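Local atomic coordinates of pilin (Streptococcus pyogenes serotype M1, PDB entry 3GLD), a protein that forms the backbone of the pilus, stacking head to tail into covalently linked columns that serve bacterial adhesion to host cells, aggregation and biofilm formation. Residues L25-S30 and G77-T82; A83-S88 and Y100-E105; K166-T171 and K177-G182; L185-N188 and K192-E195; N256-P261 and V266-G271. The protein carries 2 engineered substitutions. All blocks are in the same frame, centred on the assembly; numbering follows the deposited sequence. Where two conformers were deposited one is given.

Contact 1: residues L25-S30 and G77-T82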
# COMPACT_ATOMS: atom_id res chain seq x y z
N LEU A 25 -0.79 7.61 0.08
CA LEU A 25 -0.94 6.23 0.51
C LEU A 25 -0.75 6.17 2.02
O LEU A 25 0.36 6.36 2.53
CB LEU A 25 0.04 5.32 -0.22
CG LEU A 25 -0.02 3.80 -0.05
CD1 LEU A 25 -1.27 3.21 -0.69
CD2 LEU A 25 1.23 3.19 -0.68
N ASP A 26 -1.84 5.93 2.73
CA ASP A 26 -1.81 5.80 4.17
C ASP A 26 -1.29 4.39 4.51
O ASP A 26 -1.71 3.43 3.90
CB ASP A 26 -3.22 5.97 4.74
CG ASP A 26 -3.27 6.98 5.86
OD1 ASP A 26 -2.84 8.13 5.66
OD2 ASP A 26 -3.75 6.61 6.96
N LEU A 27 -0.37 4.30 5.48
CA LEU A 27 0.20 3.02 5.89
C LEU A 27 -0.30 2.57 7.27
O LEU A 27 -0.13 3.29 8.26
CB LEU A 27 1.74 3.09 5.88
CG LEU A 27 2.44 3.84 4.73
CD1 LEU A 27 3.93 4.00 5.01
CD2 LEU A 27 2.23 3.11 3.40
N VAL A 28 -0.90 1.39 7.33
CA VAL A 28 -1.28 0.80 8.62
C VAL A 28 -0.05 0.60 9.53
O VAL A 28 -0.08 0.92 10.73
CB VAL A 28 -2.06 -0.52 8.44
CG1 VAL A 28 -2.39 -1.16 9.81
CG2 VAL A 28 -3.34 -0.26 7.66
N ASN A 29 1.03 0.11 8.92
CA ASN A 29 2.32 -0.01 9.60
C ASN A 29 3.30 0.99 8.98
O ASN A 29 3.63 0.86 7.81
CB ASN A 29 2.84 -1.43 9.40
CG ASN A 29 4.21 -1.67 10.05
OD1 ASN A 29 4.97 -0.74 10.31
ND2 ASN A 29 4.51 -2.95 10.31
N SER A 30 3.79 1.96 9.76
CA SER A 30 4.65 3.02 9.22
C SER A 30 5.93 2.51 8.56
O SER A 30 6.52 3.19 7.70
CB SER A 30 5.00 4.04 10.32
OG SER A 30 5.56 3.37 11.43
N GLY A 77 9.68 7.96 2.23
CA GLY A 77 9.31 9.28 1.73
C GLY A 77 7.94 9.74 2.18
O GLY A 77 7.35 9.19 3.12
N SER A 78 7.43 10.76 1.51
CA SER A 78 6.10 11.30 1.81
C SER A 78 4.99 10.38 1.34
O SER A 78 3.88 10.40 1.90
CB SER A 78 5.92 12.66 1.12
OG SER A 78 6.05 12.52 -0.30
N ASN A 79 5.28 9.59 0.30
CA ASN A 79 4.27 8.78 -0.38
C ASN A 79 3.07 9.60 -0.92
O ASN A 79 1.93 9.12 -0.99
CB ASN A 79 3.84 7.60 0.51
CG ASN A 79 5.03 6.69 0.86
OD1 ASN A 79 5.91 6.48 0.03
ND2 ASN A 79 5.06 6.17 2.09
N THR A 80 3.37 10.84 -1.29
CA THR A 80 2.42 11.75 -1.92
C THR A 80 2.84 11.88 -3.37
O THR A 80 3.98 12.23 -3.64
CB THR A 80 2.43 13.14 -1.24
OG1 THR A 80 1.94 13.01 0.10
CG2 THR A 80 1.52 14.12 -2.00
N LYS A 81 1.92 11.55 -4.29
CA LYS A 81 2.16 11.65 -5.74
C LYS A 81 1.10 12.54 -6.39
O LYS A 81 -0.03 12.66 -5.88
CB LYS A 81 2.08 10.26 -6.39
CG LYS A 81 2.97 9.20 -5.79
CD LYS A 81 4.41 9.33 -6.26
CE LYS A 81 5.26 8.22 -5.64
NZ LYS A 81 6.64 8.33 -6.12
N THR A 82 1.44 13.16 -7.51
CA THR A 82 0.46 13.98 -8.23
C THR A 82 0.40 13.59 -9.70
O THR A 82 1.37 13.06 -10.24
CB THR A 82 0.72 15.50 -8.09
OG1 THR A 82 2.01 15.78 -8.61
CG2 THR A 82 0.67 15.93 -6.64
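Leu-27 and Asn-79 meet because each swings its CG to the side of its own backbone N: chi1 is -41° in the leucine and -60° in the asparagine. Both CA–CB bonds aim across the contact, and the two side chains cross at about a right angle, with the CD1 branch of Leu-27 resting on the side-chain amide of Asn-79. This is the frayed end of an antiparallel pairing within a beta-sandwich domain, where strand 80-86 is just starting and strand 18-27 is running out. Lys-81 and Lys-23 pair backbone to backbone on the regular side; one more bond, between Leu-25 and Asn-79, follows before the chains splay apart, and strand 18-27 keeps its other neighbour, strand 151-169, through Asp-26. Asn-79 itself has a left-handed helical backbone conformation, at the point where the chain passes out of the loop and into the strand. Its aliphatic base lies beside Leu-25, with Asn-79 CB 4.5 Å from Leu-25 CB, and the two buried residues supply most of the shared surface. Ile-34 touches the side chains of both Leu-27 and Asn-79, while Tyr-70 lies against Leu-25 and gives its hydroxyl to the carbonyl O of Asn-79. Just before the strand, Thr-80 N makes a weak bond to Ser-78 OG, 3.3 Å long. The last rung of the ladder is a longish one: Leu-25 N reaches Asn-79 O at 3.3 Å, bent to 141° at the hydrogen.

Contact 2: residues A83-S88 and Y100-E105. Engineered in segment 100-105: Ala-104 (natural residue Glu).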
# COMPACT_ATOMS: atom_id res chain seq x y z
N ALA A 83 -0.76 13.81 -10.31
CA ALA A 83 -0.97 13.60 -11.74
C ALA A 83 -1.89 14.72 -12.24
O ALA A 83 -2.47 15.44 -11.43
CB ALA A 83 -1.62 12.24 -11.97
N GLU A 84 -2.03 14.86 -13.55
CA GLU A 84 -2.87 15.92 -14.11
C GLU A 84 -3.87 15.43 -15.14
O GLU A 84 -3.56 14.53 -15.92
CB GLU A 84 -2.00 17.01 -14.75
CG GLU A 84 -1.80 18.20 -13.84
CD GLU A 84 -0.77 19.18 -14.38
OE1 GLU A 84 -0.02 18.82 -15.33
OE2 GLU A 84 -0.72 20.32 -13.86
N PHE A 85 -5.07 16.00 -15.13
CA PHE A 85 -5.95 15.90 -16.29
C PHE A 85 -5.70 17.11 -17.17
O PHE A 85 -5.54 18.23 -16.66
CB PHE A 85 -7.41 15.85 -15.88
CG PHE A 85 -7.78 14.58 -15.15
CD1 PHE A 85 -7.79 13.36 -15.83
CD2 PHE A 85 -8.10 14.61 -13.81
CE1 PHE A 85 -8.13 12.19 -15.17
CE2 PHE A 85 -8.44 13.44 -13.14
CZ PHE A 85 -8.45 12.23 -13.83
N ASP A 86 -5.67 16.89 -18.48
CA ASP A 86 -5.35 17.92 -19.45
C ASP A 86 -6.59 18.29 -20.29
O ASP A 86 -7.03 17.49 -21.12
CB ASP A 86 -4.18 17.45 -20.32
CG ASP A 86 -3.75 18.48 -21.35
OD1 ASP A 86 -4.21 19.64 -21.30
OD2 ASP A 86 -2.92 18.11 -22.20
N PHE A 87 -7.12 19.49 -20.04
CA PHE A 87 -8.26 20.06 -20.78
C PHE A 87 -7.82 21.03 -21.92
O PHE A 87 -8.67 21.56 -22.63
CB PHE A 87 -9.20 20.84 -19.84
CG PHE A 87 -9.76 20.03 -18.68
CD1 PHE A 87 -11.08 19.60 -18.72
CD2 PHE A 87 -8.98 19.74 -17.55
CE1 PHE A 87 -11.62 18.87 -17.65
CE2 PHE A 87 -9.51 18.99 -16.48
CZ PHE A 87 -10.85 18.57 -16.54
N SER A 88 -6.52 21.25 -22.08
CA SER A 88 -6.03 22.27 -23.04
C SER A 88 -6.49 22.04 -24.47
O SER A 88 -6.62 23.00 -25.24
CB SER A 88 -4.49 22.38 -22.98
OG SER A 88 -3.87 21.15 -23.34
N TYR A 100 -18.08 17.39 -14.70
CA TYR A 100 -17.43 16.10 -14.84
C TYR A 100 -17.46 15.37 -13.49
O TYR A 100 -17.70 15.98 -12.45
CB TYR A 100 -15.96 16.27 -15.23
CG TYR A 100 -15.69 16.91 -16.56
CD1 TYR A 100 -15.70 18.31 -16.69
CD2 TYR A 100 -15.44 16.14 -17.68
CE1 TYR A 100 -15.45 18.92 -17.92
CE2 TYR A 100 -15.18 16.72 -18.90
CZ TYR A 100 -15.19 18.12 -19.02
OH TYR A 100 -14.93 18.72 -20.23
N LYS A 101 -17.16 14.08 -13.53
CA LYS A 101 -16.95 13.30 -12.30
C LYS A 101 -15.57 12.68 -12.38
O LYS A 101 -15.18 12.16 -13.43
CB LYS A 101 -18.01 12.21 -12.17
CG LYS A 101 -19.42 12.72 -12.03
CD LYS A 101 -20.25 11.82 -11.11
CE LYS A 101 -21.67 12.37 -10.97
NZ LYS A 101 -22.68 11.30 -10.74
N VAL A 102 -14.84 12.75 -11.27
CA VAL A 102 -13.50 12.19 -11.16
C VAL A 102 -13.51 11.07 -10.12
O VAL A 102 -13.94 11.29 -8.99
CB VAL A 102 -12.48 13.25 -10.74
CG1 VAL A 102 -11.10 12.62 -10.49
CG2 VAL A 102 -12.39 14.34 -11.81
N THR A 103 -13.04 9.88 -10.53
CA THR A 103 -13.00 8.70 -9.66
C THR A 103 -11.62 8.01 -9.73
O THR A 103 -10.84 8.24 -10.66
CB THR A 103 -14.10 7.67 -10.01
OG1 THR A 103 -14.04 7.35 -11.40
CG2 THR A 103 -15.50 8.22 -9.66
N ALA A 104 -11.33 7.19 -8.73
CA ALA A 104 -10.12 6.37 -8.73
C ALA A 104 -10.50 5.00 -9.23
O ALA A 104 -11.44 4.39 -8.70
CB ALA A 104 -9.53 6.28 -7.32
N GLU A 105 -9.82 4.53 -10.27
CA GLU A 105 -10.01 3.18 -10.78
C GLU A 105 -9.57 2.11 -9.78
O GLU A 105 -8.61 2.31 -9.02
CB GLU A 105 -9.23 2.98 -12.08
CG GLU A 105 -9.82 3.68 -13.27
CD GLU A 105 -11.02 2.95 -13.85
OE1 GLU A 105 -10.90 1.75 -14.19
OE2 GLU A 105 -12.08 3.61 -14.00
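Phe-87 drives the edge of its ring into the face of Tyr-100. The pair is T-shaped: the planes stand at 80° and the centroids are 5.4 Å apart. The touching point is one corner of the phenylalanine, where Phe-87 CE1 lies 3.8 Å from Tyr-100 CE1, above the tyrosine ring but displaced toward its rim. The two side chains slide past each other in opposite senses, and the tyrosine hydroxyl is bonded to the backbone O of Val-59. Two residues back, Phe-85 points at Val-102 almost head-on. Here CE2 of Phe-85 comes 3.8 Å from CG1 of Val-102, the methyl approaching the ring obliquely. That methyl is the one lying anti to the valine's backbone N (chi1 174°). Strands 80-86 and 96-104 belong to different sheets, so these four buried side chains are part of the filling of a beta sandwich, and the nearest CA atoms, those of Phe-85 and Val-102, stay 9.9 Å apart. Ile-43 and Val-124 extend the same apolar layer. Ala-104, an engineered residue in place of glutamate, sits further along strand 96-104. At the end of strand 80-86 the chain leaves in an Asx turn: Asp-86 OD1 takes Ser-88 N at 2.9 Å from above the carboxylate plane and Ser-88 OG at 2.6 Å on its syn lone pair, and Lys-18 adds a salt bridge.

Contact 3: residues K166-T171 and K177-G182; sequences KKVSGT and KDFNFG
Lys-166 NZ, poised over the ring of Phe-179, is gripped from several sides. It is joined covalently to CG of Asn-290, it is hydrogen-bonded to OE1 of Glu-245, and it stands 3.7 Å from the Phe-179 centroid, 17° off the ring normal. This is an intramolecular Lys-Asn isopeptide bond in the core of a beta-sandwich domain, and Glu-245 is the residue that promotes its formation. The nitrogen sits where a cation-pi partner would, but as the amide nitrogen of the isopeptide it is not a true ammonium cation. The neighbouring methylene is better centred still, with Lys-166 CE only 7° from the normal in a CH-pi contact. Lys-166 gets there by setting CG anti to its own N and then bending sharply at chi2, 77°, which lays the end of the chain across the aromatic face. The other face of Phe-179 is taken by Lys-177, whose CD packs 3.7 Å above the plane near the rim, and Tyr-248 meets Phe-179 edge-to-face. Strands 166-169 and 179-182 lie in opposed sheets, their axes 10.2 Å apart, so side chains alone bridge them. The CG2 methyl of Val-168 comes to Phe-179 obliquely to the ring, 3.6 Å from CE2. Phe-181 meets the lysine with its edge: CZ lies 3.9 Å from Lys-166 CD, nearly in the ring plane.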
# COMPACT_ATOMS: atom_id res chain seq x y z
N LYS A 166 9.00 -21.65 18.84
CA LYS A 166 9.51 -23.00 19.15
C LYS A 166 8.96 -23.42 20.51
O LYS A 166 9.03 -22.68 21.50
CB LYS A 166 11.04 -23.01 19.19
CG LYS A 166 11.63 -24.37 19.65
CD LYS A 166 11.55 -25.35 18.51
CE LYS A 166 11.43 -26.75 19.02
NZ LYS A 166 11.50 -27.71 17.89
N LYS A 167 8.39 -24.62 20.54
CA LYS A 167 7.89 -25.23 21.76
C LYS A 167 8.61 -26.59 21.94
O LYS A 167 8.65 -27.41 21.01
CB LYS A 167 6.38 -25.45 21.63
CG LYS A 167 5.76 -26.15 22.83
CD LYS A 167 4.26 -26.37 22.62
CE LYS A 167 3.54 -26.60 23.95
NZ LYS A 167 2.05 -26.55 23.74
N VAL A 168 9.18 -26.82 23.12
CA VAL A 168 9.78 -28.14 23.42
C VAL A 168 8.89 -28.90 24.40
O VAL A 168 8.48 -28.36 25.42
CB VAL A 168 11.22 -28.02 23.96
CG1 VAL A 168 11.74 -29.39 24.43
CG2 VAL A 168 12.13 -27.43 22.88
N SER A 169 8.60 -30.16 24.07
CA SER A 169 7.74 -31.00 24.91
C SER A 169 8.39 -32.35 25.20
O SER A 169 9.39 -32.73 24.57
CB SER A 169 6.39 -31.21 24.25
OG SER A 169 6.56 -31.77 22.97
N GLY A 170 7.82 -33.07 26.17
CA GLY A 170 8.33 -34.39 26.55
C GLY A 170 9.34 -34.32 27.67
O GLY A 170 10.13 -33.35 27.77
N THR A 171 9.37 -35.34 28.52
CA THR A 171 10.25 -35.31 29.70
C THR A 171 11.73 -35.39 29.32
O THR A 171 12.58 -35.07 30.14
CB THR A 171 9.89 -36.43 30.69
OG1 THR A 171 9.94 -37.67 29.99
CG2 THR A 171 8.45 -36.20 31.26
N LYS A 177 18.20 -26.08 24.39
CA LYS A 177 18.74 -26.33 23.08
C LYS A 177 18.29 -25.30 22.02
O LYS A 177 17.11 -24.91 21.97
CB LYS A 177 18.38 -27.75 22.63
CG LYS A 177 18.86 -28.13 21.22
CD LYS A 177 18.29 -29.47 20.83
CE LYS A 177 18.75 -29.88 19.45
NZ LYS A 177 20.24 -30.12 19.39
N ASP A 178 19.25 -24.85 21.21
CA ASP A 178 18.96 -24.03 20.04
C ASP A 178 18.61 -24.87 18.81
O ASP A 178 19.40 -25.70 18.37
CB ASP A 178 20.08 -23.04 19.76
CG ASP A 178 19.81 -21.71 20.44
OD1 ASP A 178 18.89 -20.97 20.01
OD2 ASP A 178 20.49 -21.41 21.43
N PHE A 179 17.40 -24.67 18.29
CA PHE A 179 17.00 -25.35 17.06
C PHE A 179 17.24 -24.38 15.91
O PHE A 179 16.91 -23.20 16.03
CB PHE A 179 15.54 -25.76 17.14
CG PHE A 179 15.25 -26.79 18.20
CD1 PHE A 179 15.04 -28.11 17.84
CD2 PHE A 179 15.14 -26.43 19.55
CE1 PHE A 179 14.77 -29.08 18.80
CE2 PHE A 179 14.89 -27.40 20.51
CZ PHE A 179 14.70 -28.73 20.14
N ASN A 180 17.82 -24.88 14.81
CA ASN A 180 18.12 -24.07 13.63
C ASN A 180 16.91 -23.91 12.69
O ASN A 180 16.18 -24.87 12.45
CB ASN A 180 19.26 -24.67 12.81
CG ASN A 180 20.61 -24.52 13.48
OD1 ASN A 180 20.86 -23.61 14.27
ND2 ASN A 180 21.52 -25.43 13.13
N PHE A 181 16.76 -22.73 12.12
CA PHE A 181 15.64 -22.47 11.20
C PHE A 181 16.12 -21.67 9.99
O PHE A 181 17.11 -20.94 10.06
CB PHE A 181 14.56 -21.65 11.91
CG PHE A 181 13.82 -22.36 13.02
CD1 PHE A 181 12.63 -23.04 12.76
CD2 PHE A 181 14.26 -22.27 14.35
CE1 PHE A 181 11.92 -23.69 13.78
CE2 PHE A 181 13.56 -22.91 15.39
CZ PHE A 181 12.38 -23.61 15.11
N GLY A 182 15.39 -21.81 8.88
CA GLY A 182 15.55 -20.95 7.71
C GLY A 182 14.19 -20.35 7.32
O GLY A 182 13.17 -21.03 7.41

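Contact 4: residues L185-N188 and K192-E195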
# COMPACT_ATOMS: atom_id res chain seq x y z
N LEU A 185 11.50 -15.57 2.07
CA LEU A 185 10.43 -14.82 1.43
C LEU A 185 10.76 -14.68 -0.07
O LEU A 185 11.91 -14.43 -0.44
CB LEU A 185 10.32 -13.45 2.09
CG LEU A 185 10.38 -13.39 3.62
CD1 LEU A 185 10.63 -11.98 4.06
CD2 LEU A 185 9.13 -13.92 4.28
N LYS A 186 9.74 -14.87 -0.92
CA LYS A 186 9.93 -14.91 -2.37
C LYS A 186 9.52 -13.59 -3.02
O LYS A 186 8.49 -13.01 -2.68
CB LYS A 186 9.13 -16.05 -3.00
CG LYS A 186 9.63 -17.46 -2.66
CD LYS A 186 9.32 -17.84 -1.22
CE LYS A 186 10.14 -19.05 -0.78
NZ LYS A 186 9.83 -20.24 -1.63
N ALA A 187 10.34 -13.13 -3.96
CA ALA A 187 10.04 -11.92 -4.72
C ALA A 187 8.78 -12.09 -5.56
O ALA A 187 8.43 -13.20 -5.98
CB ALA A 187 11.24 -11.54 -5.62
N ASN A 188 8.08 -10.99 -5.79
CA ASN A 188 7.04 -10.91 -6.81
C ASN A 188 7.11 -9.54 -7.49
O ASN A 188 8.01 -8.76 -7.18
CB ASN A 188 5.64 -11.21 -6.22
CG ASN A 188 5.28 -10.31 -5.06
OD1 ASN A 188 5.58 -9.12 -5.05
ND2 ASN A 188 4.61 -10.89 -4.06
N LYS A 192 10.53 -6.58 -4.83
CA LYS A 192 11.62 -7.19 -5.59
C LYS A 192 12.65 -7.83 -4.70
O LYS A 192 12.70 -7.55 -3.49
CB LYS A 192 12.31 -6.15 -6.49
CG LYS A 192 11.40 -5.55 -7.57
CD LYS A 192 11.12 -6.55 -8.70
CE LYS A 192 10.49 -5.83 -9.91
NZ LYS A 192 10.40 -6.72 -11.12
N ALA A 193 13.48 -8.67 -5.29
CA ALA A 193 14.57 -9.31 -4.59
C ALA A 193 15.41 -8.24 -3.89
O ALA A 193 15.56 -7.12 -4.40
CB ALA A 193 15.41 -10.11 -5.54
N SER A 194 15.92 -8.59 -2.71
CA SER A 194 16.83 -7.74 -1.94
C SER A 194 16.18 -6.64 -1.12
O SER A 194 16.86 -6.05 -0.27
CB SER A 194 17.96 -7.17 -2.81
OG SER A 194 18.99 -8.13 -2.94
N GLU A 195 14.89 -6.35 -1.35
CA GLU A 195 14.11 -5.53 -0.42
C GLU A 195 14.23 -6.13 0.98
O GLU A 195 14.25 -7.33 1.12
CB GLU A 195 12.64 -5.47 -0.82
CG GLU A 195 12.35 -4.49 -1.95
CD GLU A 195 12.64 -3.05 -1.53
OE1 GLU A 195 11.94 -2.55 -0.61
OE2 GLU A 195 13.56 -2.43 -2.13
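Ala-187 presses its methyl against the peptide that joins Lys-192 to Ala-193, and this is the close part of the contact. Its CB lies 3.7 Å from Ala-193 N and 4.1 Å from Lys-192 C, so the methyl meets mainly backbone. The methyl of Ala-193 comes in only from the flank, with Ala-193 CB 4.4 Å from Ala-187 CB. The backbone N of Ala-187 donates to OD1 of Asp-217. One residue on, the fit is looser. Asn-188 O and Lys-192 N approach to 4.1 Å, too far for a hydrogen bond, and the amide of Lys-192 goes instead to Asn-72 OD1. The solvent side belongs to the exposed Lys-192 side chain, which starts away from the other segment, then bends at chi2 (-73°) and brings its CD alongside Asn-188 O at a loose 4.1 Å. Asn-188 directs its own OD1 to weak bonds with the backbone N of Tyr-190 and Tyr-191. Beyond Ala-193 the chain reverses with Ser-194 at a positive phi of 81°, and Glu-195 N closes back on Lys-192 O over 3.3 Å. What results is a type II beta turn leading into strand 196-202, at the end of the C-terminal domain where its loop meets Asn-36 and Asn-72 of the N-terminal domain.

Contact 5: residues N256-P261 and V266-G271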
# COMPACT_ATOMS: atom_id res chain seq x y z
N ASN A 256 6.70 -31.33 14.77
CA ASN A 256 5.41 -31.04 14.17
C ASN A 256 5.20 -29.53 14.05
O ASN A 256 5.66 -28.76 14.91
CB ASN A 256 4.28 -31.70 14.96
CG ASN A 256 4.30 -33.24 14.83
OD1 ASN A 256 5.04 -33.94 15.55
ND2 ASN A 256 3.45 -33.77 13.95
N VAL A 257 4.53 -29.13 12.98
CA VAL A 257 4.35 -27.71 12.64
C VAL A 257 2.89 -27.32 12.77
O VAL A 257 2.03 -27.95 12.17
CB VAL A 257 4.79 -27.40 11.19
CG1 VAL A 257 4.78 -25.90 10.94
CG2 VAL A 257 6.17 -27.93 10.91
N GLU A 258 2.60 -26.29 13.53
CA GLU A 258 1.25 -25.74 13.52
C GLU A 258 1.23 -24.42 12.74
O GLU A 258 2.00 -23.51 13.04
CB GLU A 258 0.71 -25.53 14.92
CG GLU A 258 -0.74 -25.07 14.92
CD GLU A 258 -1.16 -24.53 16.26
OE1 GLU A 258 -1.84 -25.26 17.00
OE2 GLU A 258 -0.78 -23.38 16.60
N VAL A 259 0.33 -24.32 11.76
CA VAL A 259 0.18 -23.13 10.92
C VAL A 259 -1.15 -22.47 11.21
O VAL A 259 -2.20 -22.98 10.83
CB VAL A 259 0.28 -23.48 9.41
CG1 VAL A 259 0.16 -22.21 8.55
CG2 VAL A 259 1.59 -24.20 9.09
N SER A 260 -1.12 -21.34 11.89
CA SER A 260 -2.34 -20.78 12.45
C SER A 260 -2.53 -19.30 12.10
O SER A 260 -2.01 -18.45 12.82
CB SER A 260 -2.33 -20.97 13.98
OG SER A 260 -3.46 -20.37 14.57
N PRO A 261 -3.26 -19.01 10.99
CA PRO A 261 -3.64 -17.62 10.68
C PRO A 261 -4.77 -17.16 11.58
O PRO A 261 -5.67 -17.95 11.87
CB PRO A 261 -4.12 -17.68 9.21
CG PRO A 261 -4.43 -19.10 8.94
CD PRO A 261 -3.57 -19.93 9.88
N VAL A 266 -6.62 -23.38 11.03
CA VAL A 266 -5.37 -23.86 11.63
C VAL A 266 -4.98 -25.20 11.01
O VAL A 266 -5.80 -26.10 10.86
CB VAL A 266 -5.40 -23.87 13.17
CG1 VAL A 266 -6.80 -24.03 13.70
CG2 VAL A 266 -4.45 -24.95 13.73
N LYS A 267 -3.71 -25.31 10.64
CA LYS A 267 -3.20 -26.42 9.87
C LYS A 267 -2.12 -27.14 10.68
O LYS A 267 -1.26 -26.49 11.28
CB LYS A 267 -2.61 -25.86 8.59
CG LYS A 267 -2.65 -26.77 7.40
CD LYS A 267 -2.85 -25.95 6.13
CE LYS A 267 -1.67 -25.02 5.85
NZ LYS A 267 -1.98 -24.09 4.73
N ASN A 268 -2.18 -28.46 10.72
CA ASN A 268 -1.16 -29.26 11.40
C ASN A 268 -0.35 -30.08 10.43
O ASN A 268 -0.90 -30.71 9.53
CB ASN A 268 -1.78 -30.13 12.49
CG ASN A 268 -1.93 -29.39 13.81
OD1 ASN A 268 -0.93 -29.08 14.47
ND2 ASN A 268 -3.16 -29.12 14.19
N ILE A 269 0.96 -30.07 10.61
CA ILE A 269 1.87 -30.72 9.67
C ILE A 269 2.93 -31.52 10.41
O ILE A 269 3.77 -30.96 11.13
CB ILE A 269 2.55 -29.69 8.71
CG1 ILE A 269 1.52 -29.13 7.72
CG2 ILE A 269 3.73 -30.32 7.96
CD1 ILE A 269 2.07 -28.05 6.79
N ALA A 270 2.88 -32.84 10.25
CA ALA A 270 3.95 -33.70 10.69
C ALA A 270 5.18 -33.34 9.84
O ALA A 270 5.07 -33.18 8.62
CB ALA A 270 3.56 -35.16 10.51
N GLY A 271 6.32 -33.14 10.48
CA GLY A 271 7.55 -32.84 9.74
C GLY A 271 8.15 -31.50 10.11
O GLY A 271 7.73 -30.87 11.09
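Two flat amides, those of Asn-256 and Asn-268, reach across from the same side of the strand pair. ND2 of Asn-256 leans over Ala-270, 3.3 Å from its CA, which approaches the nitrogen from well out of the amide plane; with chi1 at -69° the amide is swung toward the neighbouring strand. Asn-268 leans back toward strand 256-261, with OD1 3.9 Å from Glu-258 CB. Glu-258 extends toward Val-266 instead, its CG against the CG2 methyl of that residue. Under these polar groups lies a beta hairpin: strands 256-261 and 267-270 run antiparallel, axes 4.7 Å apart. Val-257 pairs with Ile-269 and Val-259 with Lys-267 as hydrogen-bonded pairs. The straightest of the four bonds is Val-259 N to Lys-267 O, 2.7 Å and 177° at the hydrogen, in the carbonyl plane; Val-257 N reaches Ile-269 O at the same 2.7 Å. Val-257, Val-259, Lys-267 and Ile-269 share the opposite face of the sheet, where the two valines pack on Ile-286, Phe-288 and Met-284 of strand 284-291 and Lys-267 NZ forms a salt bridge with Glu-277. On that face CB of Val-259 meets CB of Lys-267 at 3.8 Å. Where strand 267-270 ends, Gly-271 takes a backbone shape suited to glycine, and its O lies 3.3 Å from CG2 of Val-257.

Followed from the N terminus, the contacts come strictly in series, and none nests in or crosses another. Contact 1 closes a 46-residue excursion that contains three strands. Strand 80-86 then runs straight into contact 2, which spans a short connection and ties the two sheets of the N-terminal domain together. The long strand 151-169 carries the chain into the C-terminal domain, where contact 3 closes a tight loop across its core. Strand 179-185 leads on to contact 4, closing a loop with three residues between its segments and facing the N-terminal domain. Contact 5 is the hairpin near contact 3, their centres about 15 Å apart, whereas contacts 2 and 3 lie about 58 Å apart, centre to centre.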